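Coronin (Toxoplasma gondii, PDB 4OZU) probably binds actin filaments as a full-length protein of the coronin family, this chain being its N-terminal WD40 beta-propeller domain. Local coordinates at residues A[133-138]-A[176-181]; A[186-191]-A[221-226]. All coordinates share one frame; numbering follows the deposited sequence.

Contact 1: A[133-138]-A[176-181]; sequences VLSAEW and LSAKWS
Glu-137 and Lys-179 meet because each sets CG beside its own backbone N (chi1 -69° and -65°) and bends at chi2, so the lysine, which starts out pointing away from strand 133-138, still returns its ammonium to the carboxylate. The salt bridge from Lys-179 NZ to Glu-137 OE2 is 2.8 Å long and reaches the oxygen from above the carboxylate plane. A water engages the other oxygen, donating to Glu-137 OE1 and accepting from Trp-180 N, while Glu-137 CG lies 3.3 Å from Ala-178 O.

At the glutamate's backbone, the Trp-180 indole comes edge-on: Trp-180 NE1 donates over 2.9 Å to Glu-137 O, which lies in the ring plane, while the donor stands well above the carbonyl plane and so not on a lone pair. Trp-180 CD1 lies 3.3 Å from Trp-138 O. Thus the innermost strands of two successive WD40 propeller blades, nearly parallel at 13°, are joined without a backbone-to-backbone hydrogen bond between these segments. With a lysine and a water on separate oxygens, and a weak further bond from Asn-86 ND2 to Glu-137 OE2, the carboxylate is held at both ends and is probably stabilised in its charged form.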
loop_
_atom_site.group_PDB
_atom_site.type_symbol
_atom_site.label_atom_id
_atom_site.label_comp_id
_atom_site.label_asym_id
_atom_site.label_seq_id
_atom_site.Cartn_x
_atom_site.Cartn_y
_atom_site.Cartn_z
ATOM N N VAL A 133 -2.331 8.140 -14.922
ATOM C CA VAL A 133 -2.112 6.864 -14.263
ATOM C C VAL A 133 -2.290 7.061 -12.767
ATOM O O VAL A 133 -1.744 8.002 -12.185
ATOM C CB VAL A 133 -0.728 6.299 -14.585
ATOM C CG1 VAL A 133 -0.476 5.023 -13.803
ATOM C CG2 VAL A 133 -0.626 6.025 -16.084
ATOM N N LEU A 134 -3.063 6.168 -12.156
ATOM C CA LEU A 134 -3.538 6.365 -10.794
ATOM C C LEU A 134 -2.901 5.420 -9.786
ATOM O O LEU A 134 -3.046 5.612 -8.581
ATOM C CB LEU A 134 -5.053 6.190 -10.741
ATOM C CG LEU A 134 -5.881 7.100 -11.648
ATOM C CD1 LEU A 134 -7.351 6.747 -11.525
ATOM C CD2 LEU A 134 -5.649 8.569 -11.311
ATOM N N SER A 135 -2.222 4.391 -10.273
ATOM C CA SER A 135 -1.547 3.465 -9.383
ATOM C C SER A 135 -0.316 2.874 -10.040
ATOM O O SER A 135 -0.229 2.782 -11.257
ATOM C CB SER A 135 -2.500 2.350 -8.949
ATOM O OG SER A 135 -2.936 1.589 -10.057
ATOM N N ALA A 136 0.643 2.491 -9.207
ATOM C CA ALA A 136 1.835 1.796 -9.653
ATOM C C ALA A 136 2.234 0.858 -8.523
ATOM O O ALA A 136 2.748 1.302 -7.499
ATOM C CB ALA A 136 2.948 2.762 -9.983
ATOM N N GLU A 137 1.976 -0.431 -8.718
ATOM C CA GLU A 137 2.170 -1.430 -7.671
ATOM C C GLU A 137 3.125 -2.540 -8.099
ATOM O O GLU A 137 2.945 -3.182 -9.142
ATOM C CB GLU A 137 0.826 -2.041 -7.273
ATOM C CG GLU A 137 -0.107 -1.082 -6.540
ATOM C CD GLU A 137 0.178 -0.973 -5.051
ATOM O OE1 GLU A 137 0.919 -1.819 -4.507
ATOM O OE2 GLU A 137 -0.352 -0.035 -4.419
ATOM N N TRP A 138 4.129 -2.769 -7.264
ATOM C CA TRP A 138 5.119 -3.800 -7.510
ATOM C C TRP A 138 4.616 -5.171 -7.098
ATOM O O TRP A 138 4.012 -5.325 -6.034
ATOM C CB TRP A 138 6.398 -3.515 -6.729
ATOM C CG TRP A 138 7.105 -2.254 -7.067
ATOM C CD1 TRP A 138 7.016 -1.058 -6.414
ATOM C CD2 TRP A 138 8.064 -2.073 -8.110
ATOM N NE1 TRP A 138 7.853 -0.135 -7.000
ATOM C CE2 TRP A 138 8.506 -0.734 -8.043
ATOM C CE3 TRP A 138 8.590 -2.910 -9.098
ATOM C CZ2 TRP A 138 9.449 -0.219 -8.923
ATOM C CZ3 TRP A 138 9.520 -2.389 -9.981
ATOM C CH2 TRP A 138 9.941 -1.057 -9.886
ATOM N N LEU A 176 -10.021 2.536 -9.515
ATOM C CA LEU A 176 -10.020 3.227 -8.228
ATOM C C LEU A 176 -8.997 2.605 -7.280
ATOM O O LEU A 176 -8.545 3.255 -6.333
ATOM C CB LEU A 176 -11.414 3.184 -7.595
ATOM C CG LEU A 176 -12.506 4.001 -8.288
ATOM C CD1 LEU A 176 -13.865 3.665 -7.711
ATOM C CD2 LEU A 176 -12.223 5.486 -8.155
ATOM N N SER A 177 -8.634 1.353 -7.536
ATOM C CA SER A 177 -7.565 0.708 -6.785
ATOM C C SER A 177 -7.084 -0.526 -7.530
ATOM O O SER A 177 -7.818 -1.107 -8.331
ATOM C CB SER A 177 -8.033 0.339 -5.374
ATOM O OG SER A 177 -8.891 -0.786 -5.389
ATOM N N ALA A 178 -5.837 -0.909 -7.279
ATOM C CA ALA A 178 -5.258 -2.095 -7.891
ATOM C C ALA A 178 -4.195 -2.637 -6.950
ATOM O O ALA A 178 -3.307 -1.901 -6.536
ATOM C CB ALA A 178 -4.674 -1.780 -9.257
ATOM N N LYS A 179 -4.314 -3.910 -6.586
ATOM C CA LYS A 179 -3.420 -4.523 -5.612
ATOM C C LYS A 179 -3.074 -5.953 -6.016
ATOM O O LYS A 179 -3.897 -6.655 -6.592
ATOM C CB LYS A 179 -4.056 -4.529 -4.215
ATOM C CG LYS A 179 -4.291 -3.159 -3.607
ATOM C CD LYS A 179 -3.003 -2.560 -3.067
ATOM C CE LYS A 179 -3.223 -1.136 -2.589
ATOM N NZ LYS A 179 -1.960 -0.511 -2.115
ATOM N N TRP A 180 -1.852 -6.367 -5.701
ATOM C CA TRP A 180 -1.378 -7.724 -5.970
ATOM C C TRP A 180 -1.666 -8.709 -4.832
ATOM O O TRP A 180 -1.514 -8.382 -3.649
ATOM C CB TRP A 180 0.131 -7.739 -6.175
ATOM C CG TRP A 180 0.661 -7.147 -7.414
ATOM C CD1 TRP A 180 1.197 -5.899 -7.572
ATOM C CD2 TRP A 180 0.779 -7.799 -8.673
ATOM N NE1 TRP A 180 1.623 -5.732 -8.868
ATOM C CE2 TRP A 180 1.378 -6.889 -9.564
ATOM C CE3 TRP A 180 0.426 -9.067 -9.140
ATOM C CZ2 TRP A 180 1.632 -7.213 -10.892
ATOM C CZ3 TRP A 180 0.675 -9.383 -10.452
ATOM C CH2 TRP A 180 1.276 -8.462 -11.316
ATOM N N SER A 181 -2.025 -9.932 -5.204
ATOM C CA SER A 181 -2.017 -11.057 -4.272
ATOM C C SER A 181 -0.623 -11.279 -3.702
ATOM O O SER A 181 0.368 -11.084 -4.394
ATOM C CB SER A 181 -2.488 -12.326 -4.984
ATOM O OG SER A 181 -2.253 -13.475 -4.187
HETATM O O HOH W 1 -0.053 -4.563 -4.487
#

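Contact 2: A[186-191]-A[221-226]; sequences LLACTT and CTWIDG
Trp-223 turns the edge of its indole against strand 187-191. With CG beside its own backbone N (chi1 -73°) and chi2 at 81°, the ring reaches across to Ala-188, where Trp-223 NE1 comes within 3.3 Å of the methyl Ala-188 CB. Ala-188 N lies in the ring plane, but NE1 and this amide are both donors and form no bond with each other. Instead both donate to one oxygen, Lys-179 O, which brings the two N-H groups side by side. The benzo end of the ring meets Leu-186, whose CB is 3.8 Å from Trp-223 CZ2, the two side chains crossing at a slant.

This is packing between consecutive blades of the WD40 propeller: strand 220-223 is the first strand of its four-stranded sheet, whereas strand 187-191 is the second of the preceding one. The strands run antiparallel at 169°, and no hydrogen bond passes directly between the two segments.

Farther along, Cys-221 places SG between its backbone N and carbonyl carbon, which directs the sulfur at the neighbouring blade. Cys-221 SG lies 3.6 Å from Ala-188 O and 3.9 Å from Ala-188 CB. Beside it, Thr-190 divides its branches: the methyl Thr-190 CG2 packs 4.0 Å from Cys-221 CB, while OG1 hydrogen-bonds to Ser-177 OG and Cys-219 O. Ser-177 OG in turn accepts from Cys-221 N.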
loop_
_atom_site.group_PDB
_atom_site.type_symbol
_atom_site.label_atom_id
_atom_site.label_comp_id
_atom_site.label_asym_id
_atom_site.label_seq_id
_atom_site.Cartn_x
_atom_site.Cartn_y
_atom_site.Cartn_z
ATOM N N LEU A 186 -2.067 -12.985 -9.114
ATOM C CA LEU A 186 -3.292 -12.284 -9.471
ATOM C C LEU A 186 -3.284 -10.849 -8.970
ATOM O O LEU A 186 -2.646 -10.528 -7.963
ATOM C CB LEU A 186 -4.508 -13.017 -8.907
ATOM C CG LEU A 186 -4.720 -14.449 -9.408
ATOM C CD1 LEU A 186 -5.893 -15.116 -8.687
ATOM C CD2 LEU A 186 -4.935 -14.474 -10.917
ATOM N N LEU A 187 -3.997 -9.998 -9.703
ATOM C CA LEU A 187 -4.224 -8.620 -9.318
ATOM C C LEU A 187 -5.715 -8.451 -9.076
ATOM O O LEU A 187 -6.531 -9.087 -9.752
ATOM C CB LEU A 187 -3.736 -7.670 -10.405
ATOM C CG LEU A 187 -3.771 -6.181 -10.068
ATOM C CD1 LEU A 187 -2.387 -5.679 -9.707
ATOM C CD2 LEU A 187 -4.340 -5.424 -11.239
ATOM N N ALA A 188 -6.065 -7.647 -8.082
ATOM C CA ALA A 188 -7.450 -7.258 -7.860
ATOM C C ALA A 188 -7.557 -5.764 -8.046
ATOM O O ALA A 188 -6.651 -5.012 -7.663
ATOM C CB ALA A 188 -7.927 -7.668 -6.486
ATOM N N CYS A 189 -8.652 -5.329 -8.655
ATOM C CA CYS A 189 -8.885 -3.904 -8.836
ATOM C C CYS A 189 -10.358 -3.572 -8.689
ATOM O O CYS A 189 -11.218 -4.421 -8.898
ATOM C CB CYS A 189 -8.374 -3.435 -10.198
ATOM S SG CYS A 189 -9.106 -4.282 -11.615
ATOM N N THR A 190 -10.628 -2.334 -8.291
ATOM C CA THR A 190 -11.982 -1.815 -8.246
ATOM C C THR A 190 -12.153 -0.776 -9.339
ATOM O O THR A 190 -11.210 -0.064 -9.684
ATOM C CB THR A 190 -12.310 -1.186 -6.887
ATOM O OG1 THR A 190 -11.298 -0.233 -6.552
ATOM C CG2 THR A 190 -12.370 -2.265 -5.798
ATOM N N THR A 191 -13.357 -0.700 -9.885
ATOM C CA THR A 191 -13.664 0.292 -10.905
ATOM C C THR A 191 -14.900 1.078 -10.516
ATOM O O THR A 191 -15.627 0.714 -9.585
ATOM C CB THR A 191 -13.862 -0.357 -12.288
ATOM O OG1 THR A 191 -14.645 -1.549 -12.156
ATOM C CG2 THR A 191 -12.516 -0.719 -12.892
ATOM N N CYS A 221 -9.810 -1.906 -2.655
ATOM C CA CYS A 221 -9.529 -3.285 -2.290
ATOM C C CYS A 221 -8.085 -3.495 -1.875
ATOM O O CYS A 221 -7.220 -2.656 -2.101
ATOM C CB CYS A 221 -9.862 -4.235 -3.443
ATOM S SG CYS A 221 -8.654 -4.232 -4.813
ATOM N N THR A 222 -7.861 -4.626 -1.220
ATOM C CA THR A 222 -6.529 -5.163 -1.027
ATOM C C THR A 222 -6.673 -6.669 -0.817
ATOM O O THR A 222 -7.760 -7.155 -0.509
ATOM C CB THR A 222 -5.809 -4.509 0.156
ATOM O OG1 THR A 222 -4.411 -4.815 0.093
ATOM C CG2 THR A 222 -6.389 -4.981 1.471
ATOM N N TRP A 223 -5.584 -7.407 -0.986
ATOM C CA TRP A 223 -5.615 -8.843 -0.774
ATOM C C TRP A 223 -5.417 -9.163 0.697
ATOM O O TRP A 223 -4.717 -8.438 1.400
ATOM C CB TRP A 223 -4.541 -9.530 -1.611
ATOM C CG TRP A 223 -4.877 -9.555 -3.048
ATOM C CD1 TRP A 223 -4.708 -8.546 -3.940
ATOM C CD2 TRP A 223 -5.446 -10.651 -3.775
ATOM N NE1 TRP A 223 -5.134 -8.940 -5.189
ATOM C CE2 TRP A 223 -5.595 -10.229 -5.112
ATOM C CE3 TRP A 223 -5.840 -11.946 -3.430
ATOM C CZ2 TRP A 223 -6.118 -11.053 -6.101
ATOM C CZ3 TRP A 223 -6.365 -12.764 -4.420
ATOM C CH2 TRP A 223 -6.499 -12.312 -5.737
ATOM N N ILE A 224 -6.049 -10.242 1.151
ATOM C CA ILE A 224 -5.883 -10.710 2.513
ATOM C C ILE A 224 -5.572 -12.207 2.492
ATOM O O ILE A 224 -6.200 -13.000 3.188
ATOM C CB ILE A 224 -7.133 -10.393 3.379
ATOM C CG1 ILE A 224 -8.410 -10.901 2.697
ATOM C CG2 ILE A 224 -7.214 -8.892 3.637
ATOM C CD1 ILE A 224 -9.678 -10.700 3.509
ATOM N N ASP A 225 -4.596 -12.577 1.658
ATOM C CA ASP A 225 -3.991 -13.902 1.705
ATOM C C ASP A 225 -2.672 -13.781 2.490
ATOM O O ASP A 225 -2.661 -13.184 3.566
ATOM C CB ASP A 225 -3.815 -14.497 0.286
ATOM C CG ASP A 225 -3.080 -13.572 -0.700
ATOM O OD1 ASP A 225 -2.951 -12.350 -0.482
ATOM O OD2 ASP A 225 -2.647 -14.091 -1.751
ATOM N N GLY A 226 -1.574 -14.336 1.994
ATOM C CA GLY A 226 -0.344 -14.315 2.763
ATOM C C GLY A 226 -0.408 -15.201 4.000
ATOM O O GLY A 226 -1.252 -16.100 4.105
#

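Contact 1 closes before contact 2 opens along the chain, and their centres lie 9 Å apart. They share the four-stranded sheet that begins with strands 175-180 and 187-191: contact 1 joins its first strand to the preceding blade, headed by strand 133-138, and contact 2 joins its second strand to the following blade, headed by strand 220-223. The two contacts also touch directly, since Ser-181 OG lies 2.5 Å from Asp-225 OD2, a probable hydrogen bond, and Trp-180 C lies 3.2 Å from Trp-223 CD1. Three consecutive blades are thereby connected around the propeller, with polar bonds crossing both interfaces; the apolar character of contact 2 holds for its two segments alone.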